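Local coordinates for Slr0280 protein (Synechocystis sp., PDB 5H3K) that is of unknown function but carries a phosphodiester glycosidase domain of the NAGPA family, and so may cleave phosphodiester-linked sugars, at residues Q132-L137 with P147-Q152; V432-N437 with P455-G460; S180-E185 with P595-R600; V167-S172 with L259-R264. All coordinates share one frame; numbering follows the deposited sequence.

Contact 1 (Q132-L137 with P147-Q152); sequences QGFGPL and PNTNAQ
The bond from Asn150 N to Asn148 OD1, 3.2 Å long and 157° at the hydrogen, folds the chain around Thr149, which with Pro147 makes most of the contact with Phe134. The donor stands above the Asn148 carbonyl plane. No hydrogen bond crosses between 132-137 and 147-152, so the union itself is apolar. Its clearest element is a CH-pi contact: Thr149 CG2 sits 3.9 Å from the centroid of the Phe134 ring, only 4° off the ring normal. With chi1 at 72° the Thr149 hydroxyl is directed to Pro174 O, which it meets in a hydrogen bond, and the methyl is left over the ring. Pro147 wedges in next to this pair. Its CB lies 3.7 Å from Phe134 CB, while at the other end of the proline ring CD approaches Leu137 CD2 to 3.5 Å. Replacing Phe134 with an alanine would probably leave the Thr149 methyl without an aromatic face and open a gap next to it, though the CB contact to Pro147 would largely remain. Gly135, after the short 3-10 turn, has backbone angles that call for glycine, and its N bonds to Gln132 O at 3.2 Å. An Asx turn whose middle residue, Thr149, packs on the aromatic ring of a 3-10 turn makes a loop-to-loop contact at the surface, bracketing the short hairpin of strands 138-140 and 143-145.

Contact 2 (V432-N437 with P455-G460); sequences VYVVQN and PIPSDG
This is the closing end of an antiparallel strand pairing: the last residues of strand 430-436 meet the turn that leads into strand 460-466, inside the phosphodiester glycosidase family region. Gln436 and Gly460 form a non-hydrogen-bonded pair with their CA atoms 4.3 Å apart. One step on, Asn437 N donates to Asp459 O at 2.9 Å, with 160° at the hydrogen and the donor above the carbonyl plane; no other hydrogen bond joins 432-437 to 455-460. Farther back along the strand, backbone bonding of Val435 with Tyr461 and of Tyr433 with Ile463 carries the ladder on. Gly460 can come this near because it lacks a side chain: a CB there would run into Val435 O, which instead receives a CA-H...O contact from Gly460 CA at 3.2 Å. The motif is a type I beta turn, Pro457 to Gly460, closed by Gly460 N on Pro457 O at 3.0 Å and setting the chain up to enter the sheet. Pro457 supplies the apolar side of the contact. Its CG touches Val434 CG1 at 3.6 Å, a branch carried anti to the backbone N by chi1 of -177°. The same proline meets Gln436, whose extended side chain crosses it at about a right angle and lays CG 3.7 Å from Pro457 CB. At the exposed end, the Asp459 carboxylate passes obliquely across Gln436, Asp459 OD1 lying 4.0 Å from Gln436 CB; the amide and carboxylate planes are 76° apart, and no bond forms between them.

Contact 3 (S180-E185 with P595-R600); sequences SQAREE and PVTAAR
A tight beta hairpin at the edge of the sheet containing strands 177-182 and 185-190 leans on the 3-10 turn 595-597, far along the chain in the phosphodiester glycosidase region. The touch is made by methyl groups. Thr597 CG2 lies against the hairpin backbone, 3.4 Å from Gln181 O and 3.6 Å from Ala182 CA. Val596 CG2 comes in next to it, reaching Ala182 CB at 4.0 Å and also approaching Ser180 OG. The hairpin is closed by a type II' turn from Ala182 to Glu185, with Arg183 at its second position at a positive phi of 52°. Reciprocal backbone bonds between Ala182 and Glu185 define it, and the amide of Gln181 reinforces it: NE2 donates to Arg183 O at 2.8 Å, 164° at the hydrogen, with the carbonyl almost in line and lying in the plane of the amide. That NE2 also bonds to Tyr246 O, so the amide is fixed from two directions. No direct hydrogen bond joins 180-185 to 595-600, but two waters bridge them. One accepts from Val596 N and sits 2.8 Å from Ser180 OG; chi1 of 175° sets this hydroxyl opposite the backbone N, on the side of the water. The other donates to Gln181 O at 2.8 Å and makes a weak bond to Thr597 OG1. The hydroxyl of Thr597 has firmer partners in Ser594 O and Arg593 NE, and Gln181 N is bonded by Ser594 OG, so the residues just before the 3-10 turn share in the joint.

Contact 4 (V167-S172 with L259-R264); sequences VVLELS and LVIDAR
Leu169 and Leu259 run abreast, with their CD2 atoms 4.1 Å apart, on the buried face of two antiparallel strands. The strand axes approach to 4.8 Å, and their directions differ by 170°. The tight part is the backbone ladder, where two pairs each exchange two hydrogen bonds. Val167 N donates to Ile261 O at 2.8 Å, while Ile261 N returns a 2.7 Å bond to Val167 O with the carbonyl nearly pointing at the donor. Leu169 N meets Leu259 O at 2.9 Å in the carbonyl plane, and Leu259 N meets Leu169 O at 2.8 Å. Above this ladder Val167, Leu169, Leu259 and Ile261 share one face. A chi1 of -170° turns the Leu259 end away from Leu169 toward Val250, and Leu169 CD2 reaches over to it; Leu171 CD1 closes the row 4.3 Å from Leu259 CB. Strand 185-190 covers these residues: Ile190 touches both leucines of the central pair, and Val188 touches Leu259 and Ile261. The opposite face is looser. Val168 and Val260, the non-hydrogen-bonded pair, have CA atoms 4.7 Å apart, yet no heavy atoms of the two come within 4.5 Å, and Val168 is partly exposed. One residue further along the two strands, Asp262 forms a salt bridge with Arg166. Two central strands of a four-stranded antiparallel sheet thus pack by their apolar face on strand 185-190 of a second such sheet, and these contacts of Val188 and Ile190 are consistent with a beta sandwich.

Overall arrangement
From the N terminus, contact 1 closes first, linking the loops before and after the hairpin 138-145 at the end of the first sheet. The chain then enters strand 153-161, and contact 4 opens at 167-172. Here the two contacts touch: Gln152 N and Ser172 OG lie 2.9 Å apart, a probable hydrogen bond. Contact 3 opens at 180-185 before contact 4 closes at 259-264, joining strands 164-171 and 258-264, so these two cross; their nearest atoms stay about 7 Å apart. Contact 3 closes only at 595-600, tying one sheet of the sandwich to the C-terminal region. Contact 2 nests within its long loop, joining strand 430-436 to the turn before strand 460-466.

Contact 1 (Q132-L137 with P147-Q152)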
loop_
_atom_site.group_PDB
_atom_site.type_symbol
_atom_site.label_atom_id
_atom_site.label_comp_id
_atom_site.label_asym_id
_atom_site.label_seq_id
_atom_site.Cartn_x
_atom_site.Cartn_y
_atom_site.Cartn_z
ATOM N N GLN A 132 -19.008 22.989 -14.798
ATOM C CA GLN A 132 -20.306 23.665 -14.861
ATOM C C GLN A 132 -20.905 23.700 -16.271
ATOM O O GLN A 132 -22.117 23.548 -16.443
ATOM C CB GLN A 132 -20.200 25.083 -14.287
ATOM C CG GLN A 132 -21.439 25.520 -13.516
ATOM C CD GLN A 132 -21.119 26.500 -12.397
ATOM O OE1 GLN A 132 -20.346 27.444 -12.585
ATOM N NE2 GLN A 132 -21.704 26.272 -11.219
ATOM N N GLY A 133 -20.051 23.883 -17.274
ATOM C CA GLY A 133 -20.509 23.965 -18.647
ATOM C C GLY A 133 -21.223 22.719 -19.131
ATOM O O GLY A 133 -21.957 22.768 -20.118
ATOM N N PHE A 134 -21.022 21.599 -18.437
ATOM C CA PHE A 134 -21.526 20.318 -18.918
ATOM C C PHE A 134 -22.844 19.888 -18.285
ATOM O O PHE A 134 -23.335 18.782 -18.541
ATOM C CB PHE A 134 -20.452 19.238 -18.760
ATOM C CG PHE A 134 -19.139 19.615 -19.380
ATOM C CD1 PHE A 134 -19.054 19.860 -20.743
ATOM C CD2 PHE A 134 -17.994 19.742 -18.603
ATOM C CE1 PHE A 134 -17.844 20.225 -21.330
ATOM C CE2 PHE A 134 -16.781 20.102 -19.178
ATOM C CZ PHE A 134 -16.705 20.342 -20.548
ATOM N N GLY A 135 -23.422 20.770 -17.477
ATOM C CA GLY A 135 -24.732 20.526 -16.900
ATOM C C GLY A 135 -24.664 19.938 -15.504
ATOM O O GLY A 135 -23.718 19.222 -15.187
ATOM N N PRO A 136 -25.668 20.242 -14.661
ATOM C CA PRO A 136 -25.770 19.773 -13.270
ATOM C C PRO A 136 -25.372 18.304 -13.054
ATOM O O PRO A 136 -25.762 17.424 -13.828
ATOM C CB PRO A 136 -27.249 20.000 -12.948
ATOM C CG PRO A 136 -27.579 21.260 -13.720
ATOM C CD PRO A 136 -26.747 21.193 -14.998
ATOM N N LEU A 137 -24.583 18.067 -12.002
ATOM C CA LEU A 137 -24.023 16.749 -11.686
ATOM C C LEU A 137 -24.978 15.939 -10.819
ATOM O O LEU A 137 -25.307 16.349 -9.700
ATOM C CB LEU A 137 -22.697 16.922 -10.937
ATOM C CG LEU A 137 -21.538 17.447 -11.778
ATOM C CD1 LEU A 137 -20.411 18.029 -10.921
ATOM C CD2 LEU A 137 -21.023 16.309 -12.609
ATOM N N PRO A 147 -20.960 14.018 -16.412
ATOM C CA PRO A 147 -21.731 14.602 -17.508
ATOM C C PRO A 147 -21.138 14.242 -18.862
ATOM O O PRO A 147 -19.946 13.941 -18.963
ATOM C CB PRO A 147 -21.604 16.108 -17.257
ATOM C CG PRO A 147 -20.272 16.262 -16.563
ATOM C CD PRO A 147 -20.087 15.007 -15.746
ATOM N N ASN A 148 -21.977 14.271 -19.889
ATOM C CA ASN A 148 -21.534 14.092 -21.266
ATOM C C ASN A 148 -20.845 15.366 -21.772
ATOM O O ASN A 148 -21.451 16.433 -21.816
ATOM C CB ASN A 148 -22.750 13.756 -22.133
ATOM C CG ASN A 148 -22.374 13.184 -23.488
ATOM O OD1 ASN A 148 -21.199 12.940 -23.780
ATOM N ND2 ASN A 148 -23.384 12.966 -24.329
ATOM N N THR A 149 -19.569 15.281 -22.128
ATOM C CA THR A 149 -18.900 16.460 -22.658
ATOM C C THR A 149 -19.044 16.597 -24.178
ATOM O O THR A 149 -18.611 17.602 -24.751
ATOM C CB THR A 149 -17.413 16.487 -22.289
ATOM O OG1 THR A 149 -16.725 15.484 -23.044
ATOM C CG2 THR A 149 -17.229 16.244 -20.787
ATOM N N ASN A 150 -19.630 15.587 -24.820
ATOM C CA ASN A 150 -19.855 15.587 -26.277
ATOM C C ASN A 150 -18.591 15.787 -27.107
ATOM O O ASN A 150 -18.627 16.440 -28.152
ATOM C CB ASN A 150 -20.893 16.640 -26.688
ATOM C CG ASN A 150 -22.266 16.383 -26.092
ATOM O OD1 ASN A 150 -22.853 17.262 -25.450
ATOM N ND2 ASN A 150 -22.792 15.184 -26.314
ATOM N N ALA A 151 -17.478 15.219 -26.643
ATOM C CA ALA A 151 -16.184 15.372 -27.316
ATOM C C ALA A 151 -16.022 14.351 -28.430
ATOM O O ALA A 151 -16.481 13.213 -28.313
ATOM C CB ALA A 151 -15.029 15.236 -26.312
ATOM N N GLN A 152 -15.360 14.770 -29.505
ATOM C CA GLN A 152 -15.005 13.888 -30.600
ATOM C C GLN A 152 -13.541 14.078 -30.923
ATOM O O GLN A 152 -13.019 15.195 -30.822
ATOM C CB GLN A 152 -15.825 14.234 -31.845
ATOM C CG GLN A 152 -17.299 14.419 -31.603
ATOM C CD GLN A 152 -18.006 14.989 -32.826
ATOM O OE1 GLN A 152 -18.368 16.167 -32.859
ATOM N NE2 GLN A 152 -18.193 14.154 -33.842
#

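Contact 2 (V432-N437 with P455-G460)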
loop_
_atom_site.group_PDB
_atom_site.type_symbol
_atom_site.label_atom_id
_atom_site.label_comp_id
_atom_site.label_asym_id
_atom_site.label_seq_id
_atom_site.Cartn_x
_atom_site.Cartn_y
_atom_site.Cartn_z
ATOM N N VAL A 432 -0.418 -31.377 18.770
ATOM C CA VAL A 432 -1.152 -30.195 19.219
ATOM C C VAL A 432 -1.672 -30.362 20.641
ATOM O O VAL A 432 -2.175 -31.433 21.009
ATOM C CB VAL A 432 -2.309 -29.803 18.255
ATOM C CG1 VAL A 432 -3.305 -30.942 18.096
ATOM C CG2 VAL A 432 -3.024 -28.516 18.741
ATOM N N TYR A 433 -1.542 -29.299 21.436
ATOM C CA TYR A 433 -2.134 -29.242 22.766
ATOM C C TYR A 433 -3.162 -28.132 22.760
ATOM O O TYR A 433 -2.835 -26.975 22.448
ATOM C CB TYR A 433 -1.061 -28.968 23.822
ATOM C CG TYR A 433 0.044 -30.001 23.822
ATOM C CD1 TYR A 433 0.047 -31.047 24.738
ATOM C CD2 TYR A 433 1.079 -29.945 22.893
ATOM C CE1 TYR A 433 1.063 -32.004 24.733
ATOM C CE2 TYR A 433 2.095 -30.898 22.876
ATOM C CZ TYR A 433 2.081 -31.921 23.798
ATOM O OH TYR A 433 3.095 -32.851 23.779
ATOM N N VAL A 434 -4.405 -28.485 23.078
ATOM C CA VAL A 434 -5.491 -27.517 23.100
ATOM C C VAL A 434 -5.556 -26.862 24.478
ATOM O O VAL A 434 -5.595 -27.554 25.501
ATOM C CB VAL A 434 -6.845 -28.176 22.768
ATOM C CG1 VAL A 434 -7.939 -27.128 22.718
ATOM C CG2 VAL A 434 -6.762 -28.919 21.447
ATOM N N VAL A 435 -5.546 -25.531 24.504
ATOM C CA VAL A 435 -5.627 -24.781 25.757
ATOM C C VAL A 435 -6.920 -23.966 25.773
ATOM O O VAL A 435 -7.235 -23.256 24.813
ATOM C CB VAL A 435 -4.398 -23.861 25.952
ATOM C CG1 VAL A 435 -4.477 -23.150 27.296
ATOM C CG2 VAL A 435 -3.104 -24.669 25.851
ATOM N N GLN A 436 -7.695 -24.105 26.845
ATOM C CA GLN A 436 -8.924 -23.336 27.009
ATOM C C GLN A 436 -8.939 -22.769 28.404
ATOM O O GLN A 436 -8.748 -23.501 29.366
ATOM C CB GLN A 436 -10.156 -24.216 26.803
ATOM C CG GLN A 436 -10.282 -24.808 25.418
ATOM C CD GLN A 436 -11.517 -25.679 25.263
ATOM O OE1 GLN A 436 -11.438 -26.912 25.314
ATOM N NE2 GLN A 436 -12.665 -25.043 25.068
ATOM N N ASN A 437 -9.127 -21.459 28.515
ATOM C CA ASN A 437 -9.137 -20.795 29.813
ATOM C C ASN A 437 -7.922 -21.174 30.658
ATOM O O ASN A 437 -8.052 -21.526 31.836
ATOM C CB ASN A 437 -10.428 -21.104 30.577
ATOM C CG ASN A 437 -10.696 -20.099 31.674
ATOM O OD1 ASN A 437 -10.386 -18.914 31.529
ATOM N ND2 ASN A 437 -11.255 -20.566 32.788
ATOM N N PRO A 455 -9.881 -26.564 15.385
ATOM C CA PRO A 455 -10.395 -25.264 15.815
ATOM C C PRO A 455 -9.445 -24.659 16.854
ATOM O O PRO A 455 -8.852 -25.401 17.651
ATOM C CB PRO A 455 -11.729 -25.608 16.486
ATOM C CG PRO A 455 -12.060 -27.005 16.027
ATOM C CD PRO A 455 -10.755 -27.680 15.786
ATOM N N ILE A 456 -9.276 -23.342 16.815
ATOM C CA ILE A 456 -8.584 -22.616 17.873
ATOM C C ILE A 456 -9.638 -22.067 18.832
ATOM O O ILE A 456 -10.522 -21.295 18.433
ATOM C CB ILE A 456 -7.734 -21.445 17.314
ATOM C CG1 ILE A 456 -6.712 -21.946 16.291
ATOM C CG2 ILE A 456 -7.056 -20.705 18.450
ATOM C CD1 ILE A 456 -6.055 -20.816 15.455
ATOM N N PRO A 457 -9.564 -22.467 20.110
ATOM C CA PRO A 457 -10.616 -22.064 21.057
ATOM C C PRO A 457 -10.654 -20.555 21.257
ATOM O O PRO A 457 -9.593 -19.936 21.391
ATOM C CB PRO A 457 -10.197 -22.754 22.366
ATOM C CG PRO A 457 -9.294 -23.872 21.939
ATOM C CD PRO A 457 -8.569 -23.359 20.731
ATOM N N SER A 458 -11.849 -19.967 21.274
ATOM C CA SER A 458 -11.972 -18.515 21.402
ATOM C C SER A 458 -11.466 -18.006 22.746
ATOM O O SER A 458 -11.057 -16.850 22.860
ATOM C CB SER A 458 -13.420 -18.066 21.182
ATOM O OG SER A 458 -14.281 -18.650 22.145
ATOM N N ASP A 459 -11.492 -18.867 23.761
ATOM C CA ASP A 459 -11.017 -18.504 25.089
ATOM C C ASP A 459 -9.673 -19.166 25.370
ATOM O O ASP A 459 -9.316 -19.395 26.524
ATOM C CB ASP A 459 -12.030 -18.930 26.156
ATOM C CG ASP A 459 -12.293 -20.430 26.147
ATOM O OD1 ASP A 459 -11.981 -21.100 25.132
ATOM O OD2 ASP A 459 -12.834 -20.941 27.154
ATOM N N GLY A 460 -8.931 -19.480 24.312
ATOM C CA GLY A 460 -7.621 -20.088 24.491
ATOM C C GLY A 460 -6.714 -19.996 23.282
ATOM O O GLY A 460 -6.655 -18.963 22.612
#

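Contact 3 (S180-E185 with P595-R600)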
loop_
_atom_site.group_PDB
_atom_site.type_symbol
_atom_site.label_atom_id
_atom_site.label_comp_id
_atom_site.label_asym_id
_atom_site.label_seq_id
_atom_site.Cartn_x
_atom_site.Cartn_y
_atom_site.Cartn_z
ATOM N N SER A 180 -3.460 3.451 -18.225
ATOM C CA SER A 180 -2.930 2.308 -17.474
ATOM C C SER A 180 -1.754 1.675 -18.237
ATOM O O SER A 180 -1.759 1.646 -19.464
ATOM C CB SER A 180 -4.043 1.281 -17.232
ATOM O OG SER A 180 -3.536 0.102 -16.610
ATOM N N GLN A 181 -0.746 1.188 -17.516
ATOM C CA GLN A 181 0.400 0.541 -18.152
ATOM C C GLN A 181 0.846 -0.696 -17.391
ATOM O O GLN A 181 0.964 -0.681 -16.160
ATOM C CB GLN A 181 1.578 1.506 -18.301
ATOM C CG GLN A 181 2.824 0.862 -18.956
ATOM C CD GLN A 181 3.870 1.877 -19.365
ATOM O OE1 GLN A 181 3.693 3.078 -19.172
ATOM N NE2 GLN A 181 4.971 1.400 -19.932
ATOM N N ALA A 182 1.076 -1.777 -18.128
ATOM C CA ALA A 182 1.645 -2.994 -17.555
ATOM C C ALA A 182 2.825 -3.384 -18.401
ATOM O O ALA A 182 2.642 -3.833 -19.533
ATOM C CB ALA A 182 0.614 -4.129 -17.528
ATOM N N ARG A 183 4.029 -3.234 -17.850
ATOM C CA ARG A 183 5.254 -3.462 -18.616
ATOM C C ARG A 183 5.214 -2.645 -19.917
ATOM O O ARG A 183 5.050 -1.432 -19.875
ATOM C CB ARG A 183 5.469 -4.963 -18.883
ATOM C CG ARG A 183 5.869 -5.766 -17.640
ATOM C CD ARG A 183 5.717 -7.274 -17.854
ATOM N NE ARG A 183 4.372 -7.618 -18.321
ATOM C CZ ARG A 183 3.297 -7.727 -17.535
ATOM N NH1 ARG A 183 3.396 -7.509 -16.225
ATOM N NH2 ARG A 183 2.111 -8.039 -18.060
ATOM N N GLU A 184 5.332 -3.310 -21.064
ATOM C CA GLU A 184 5.417 -2.612 -22.355
ATOM C C GLU A 184 4.075 -2.299 -23.026
ATOM O O GLU A 184 4.036 -1.674 -24.101
ATOM C CB GLU A 184 6.320 -3.389 -23.325
ATOM C CG GLU A 184 7.789 -3.406 -22.921
ATOM C CD GLU A 184 8.074 -4.345 -21.764
ATOM O OE1 GLU A 184 7.719 -5.540 -21.851
ATOM O OE2 GLU A 184 8.653 -3.882 -20.758
ATOM N N GLU A 185 2.979 -2.714 -22.395
ATOM C CA GLU A 185 1.644 -2.443 -22.917
ATOM C C GLU A 185 1.040 -1.266 -22.162
ATOM O O GLU A 185 1.025 -1.251 -20.929
ATOM C CB GLU A 185 0.725 -3.668 -22.757
ATOM C CG GLU A 185 1.087 -4.870 -23.640
ATOM C CD GLU A 185 0.210 -6.096 -23.374
ATOM O OE1 GLU A 185 -0.644 -6.050 -22.462
ATOM O OE2 GLU A 185 0.376 -7.116 -24.080
ATOM N N PRO A 595 -2.777 -0.126 -11.119
ATOM C CA PRO A 595 -3.381 -1.182 -10.294
ATOM C C PRO A 595 -3.210 -2.579 -10.876
ATOM O O PRO A 595 -3.004 -3.501 -10.098
ATOM C CB PRO A 595 -4.862 -0.792 -10.261
ATOM C CG PRO A 595 -4.823 0.723 -10.333
ATOM C CD PRO A 595 -3.695 1.010 -11.320
ATOM N N VAL A 596 -3.254 -2.742 -12.200
ATOM C CA VAL A 596 -3.090 -4.087 -12.785
ATOM C C VAL A 596 -1.727 -4.738 -12.516
ATOM O O VAL A 596 -1.611 -5.959 -12.568
ATOM C CB VAL A 596 -3.365 -4.129 -14.321
ATOM C CG1 VAL A 596 -4.800 -3.719 -14.613
ATOM C CG2 VAL A 596 -2.360 -3.252 -15.080
ATOM N N THR A 597 -0.705 -3.931 -12.233
ATOM C CA THR A 597 0.642 -4.450 -11.971
ATOM C C THR A 597 0.918 -4.741 -10.490
ATOM O O THR A 597 1.992 -5.240 -10.148
ATOM C CB THR A 597 1.746 -3.485 -12.482
ATOM O OG1 THR A 597 1.740 -2.278 -11.705
ATOM C CG2 THR A 597 1.527 -3.143 -13.953
ATOM N N ALA A 598 -0.032 -4.420 -9.619
ATOM C CA ALA A 598 0.196 -4.574 -8.181
ATOM C C ALA A 598 -0.320 -5.935 -7.733
ATOM O O ALA A 598 -1.417 -6.335 -8.100
ATOM C CB ALA A 598 -0.490 -3.461 -7.412
ATOM N N ALA A 599 0.468 -6.653 -6.946
ATOM C CA ALA A 599 0.095 -8.012 -6.544
ATOM C C ALA A 599 -0.790 -7.967 -5.311
ATOM O O ALA A 599 -0.799 -6.970 -4.598
ATOM C CB ALA A 599 1.337 -8.848 -6.256
ATOM N N ARG A 600 -1.524 -9.044 -5.043
ATOM C CA ARG A 600 -2.206 -9.145 -3.754
ATOM C C ARG A 600 -1.147 -9.253 -2.683
ATOM O O ARG A 600 -0.123 -9.907 -2.890
ATOM C CB ARG A 600 -3.093 -10.390 -3.693
ATOM C CG ARG A 600 -4.119 -10.433 -4.794
ATOM C CD ARG A 600 -5.061 -11.614 -4.622
ATOM N NE ARG A 600 -6.295 -11.361 -5.356
ATOM C CZ ARG A 600 -7.303 -12.220 -5.453
ATOM N NH1 ARG A 600 -7.222 -13.404 -4.865
ATOM N NH2 ARG A 600 -8.390 -11.891 -6.141
HETATM O O HOH W 1 -4.410 -0.579 -14.041
HETATM O O HOH W 2 2.358 0.268 -13.936
#

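Contact 4 (V167-S172 with L259-R264)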
loop_
_atom_site.group_PDB
_atom_site.type_symbol
_atom_site.label_atom_id
_atom_site.label_comp_id
_atom_site.label_asym_id
_atom_site.label_seq_id
_atom_site.Cartn_x
_atom_site.Cartn_y
_atom_site.Cartn_z
ATOM N N VAL A 167 2.139 11.567 -29.349
ATOM C CA VAL A 167 0.909 11.398 -30.101
ATOM C C VAL A 167 -0.055 12.486 -29.647
ATOM O O VAL A 167 -0.237 12.705 -28.448
ATOM C CB VAL A 167 0.282 10.010 -29.860
ATOM C CG1 VAL A 167 -1.049 9.885 -30.590
ATOM C CG2 VAL A 167 1.247 8.919 -30.299
ATOM N N VAL A 168 -0.663 13.182 -30.598
ATOM C CA VAL A 168 -1.581 14.261 -30.257
ATOM C C VAL A 168 -2.978 13.957 -30.783
ATOM O O VAL A 168 -3.161 13.716 -31.982
ATOM C CB VAL A 168 -1.092 15.618 -30.822
ATOM C CG1 VAL A 168 -2.127 16.711 -30.576
ATOM C CG2 VAL A 168 0.255 15.998 -30.212
ATOM N N LEU A 169 -3.959 13.933 -29.885
ATOM C CA LEU A 169 -5.349 13.819 -30.303
ATOM C C LEU A 169 -5.991 15.197 -30.239
ATOM O O LEU A 169 -6.168 15.736 -29.143
ATOM C CB LEU A 169 -6.131 12.893 -29.373
ATOM C CG LEU A 169 -6.023 11.376 -29.465
ATOM C CD1 LEU A 169 -4.669 10.918 -29.916
ATOM C CD2 LEU A 169 -6.309 10.817 -28.093
ATOM N N GLU A 170 -6.343 15.768 -31.395
ATOM C CA GLU A 170 -7.142 16.994 -31.403
ATOM C C GLU A 170 -8.601 16.659 -31.112
ATOM O O GLU A 170 -9.169 15.732 -31.702
ATOM C CB GLU A 170 -7.023 17.756 -32.734
ATOM C CG GLU A 170 -7.918 19.013 -32.763
ATOM C CD GLU A 170 -7.699 19.897 -33.983
ATOM O OE1 GLU A 170 -6.601 19.835 -34.580
ATOM O OE2 GLU A 170 -8.624 20.665 -34.333
ATOM N N LEU A 171 -9.202 17.396 -30.180
ATOM C CA LEU A 171 -10.551 17.093 -29.715
ATOM C C LEU A 171 -11.494 18.265 -29.957
ATOM O O LEU A 171 -11.063 19.414 -29.972
ATOM C CB LEU A 171 -10.520 16.807 -28.218
ATOM C CG LEU A 171 -9.544 15.724 -27.764
ATOM C CD1 LEU A 171 -9.497 15.671 -26.238
ATOM C CD2 LEU A 171 -9.979 14.388 -28.350
ATOM N N SER A 172 -12.788 17.979 -30.103
ATOM C CA SER A 172 -13.783 19.038 -30.279
ATOM C C SER A 172 -14.170 19.699 -28.956
ATOM O O SER A 172 -14.584 20.865 -28.928
ATOM C CB SER A 172 -15.033 18.486 -30.952
ATOM O OG SER A 172 -15.669 17.546 -30.117
ATOM N N LEU A 259 -5.366 16.251 -26.470
ATOM C CA LEU A 259 -4.772 15.351 -25.493
ATOM C C LEU A 259 -3.391 15.008 -26.027
ATOM O O LEU A 259 -3.254 14.508 -27.146
ATOM C CB LEU A 259 -5.612 14.082 -25.299
ATOM C CG LEU A 259 -5.191 13.205 -24.110
ATOM C CD1 LEU A 259 -5.501 13.899 -22.789
ATOM C CD2 LEU A 259 -5.839 11.827 -24.153
ATOM N N VAL A 260 -2.361 15.305 -25.240
ATOM C CA VAL A 260 -0.993 15.071 -25.663
ATOM C C VAL A 260 -0.443 13.836 -24.956
ATOM O O VAL A 260 -0.406 13.783 -23.723
ATOM C CB VAL A 260 -0.114 16.284 -25.332
ATOM C CG1 VAL A 260 1.305 16.055 -25.812
ATOM C CG2 VAL A 260 -0.688 17.527 -25.972
ATOM N N ILE A 261 -0.026 12.839 -25.729
ATOM C CA ILE A 261 0.517 11.608 -25.149
ATOM C C ILE A 261 1.999 11.473 -25.458
ATOM O O ILE A 261 2.384 11.231 -26.599
ATOM C CB ILE A 261 -0.215 10.367 -25.683
ATOM C CG1 ILE A 261 -1.712 10.467 -25.392
ATOM C CG2 ILE A 261 0.370 9.097 -25.074
ATOM C CD1 ILE A 261 -2.562 9.488 -26.219
ATOM N N ASP A 262 2.838 11.634 -24.441
ATOM C CA ASP A 262 4.276 11.547 -24.644
ATOM C C ASP A 262 4.805 10.193 -24.155
ATOM O O ASP A 262 4.484 9.755 -23.047
ATOM C CB ASP A 262 4.991 12.692 -23.919
ATOM C CG ASP A 262 4.644 14.056 -24.487
ATOM O OD1 ASP A 262 4.464 14.167 -25.710
ATOM O OD2 ASP A 262 4.558 15.027 -23.708
ATOM N N ALA A 263 5.600 9.532 -24.991
ATOM C CA ALA A 263 6.277 8.295 -24.591
ATOM C C ALA A 263 7.739 8.612 -24.292
ATOM O O ALA A 263 8.477 9.055 -25.171
ATOM C CB ALA A 263 6.162 7.234 -25.678
ATOM N N ARG A 264 8.156 8.400 -23.046
ATOM C CA ARG A 264 9.517 8.739 -22.630
ATOM C C ARG A 264 9.933 7.901 -21.421
ATOM O O ARG A 264 9.079 7.347 -20.718
ATOM C CB ARG A 264 9.622 10.244 -22.315
ATOM C CG ARG A 264 8.741 10.698 -21.155
ATOM C CD ARG A 264 8.631 12.222 -21.068
ATOM N NE ARG A 264 9.938 12.853 -20.919
ATOM C CZ ARG A 264 10.146 14.164 -20.979
ATOM N NH1 ARG A 264 9.127 14.987 -21.178
ATOM N NH2 ARG A 264 11.371 14.645 -20.845
#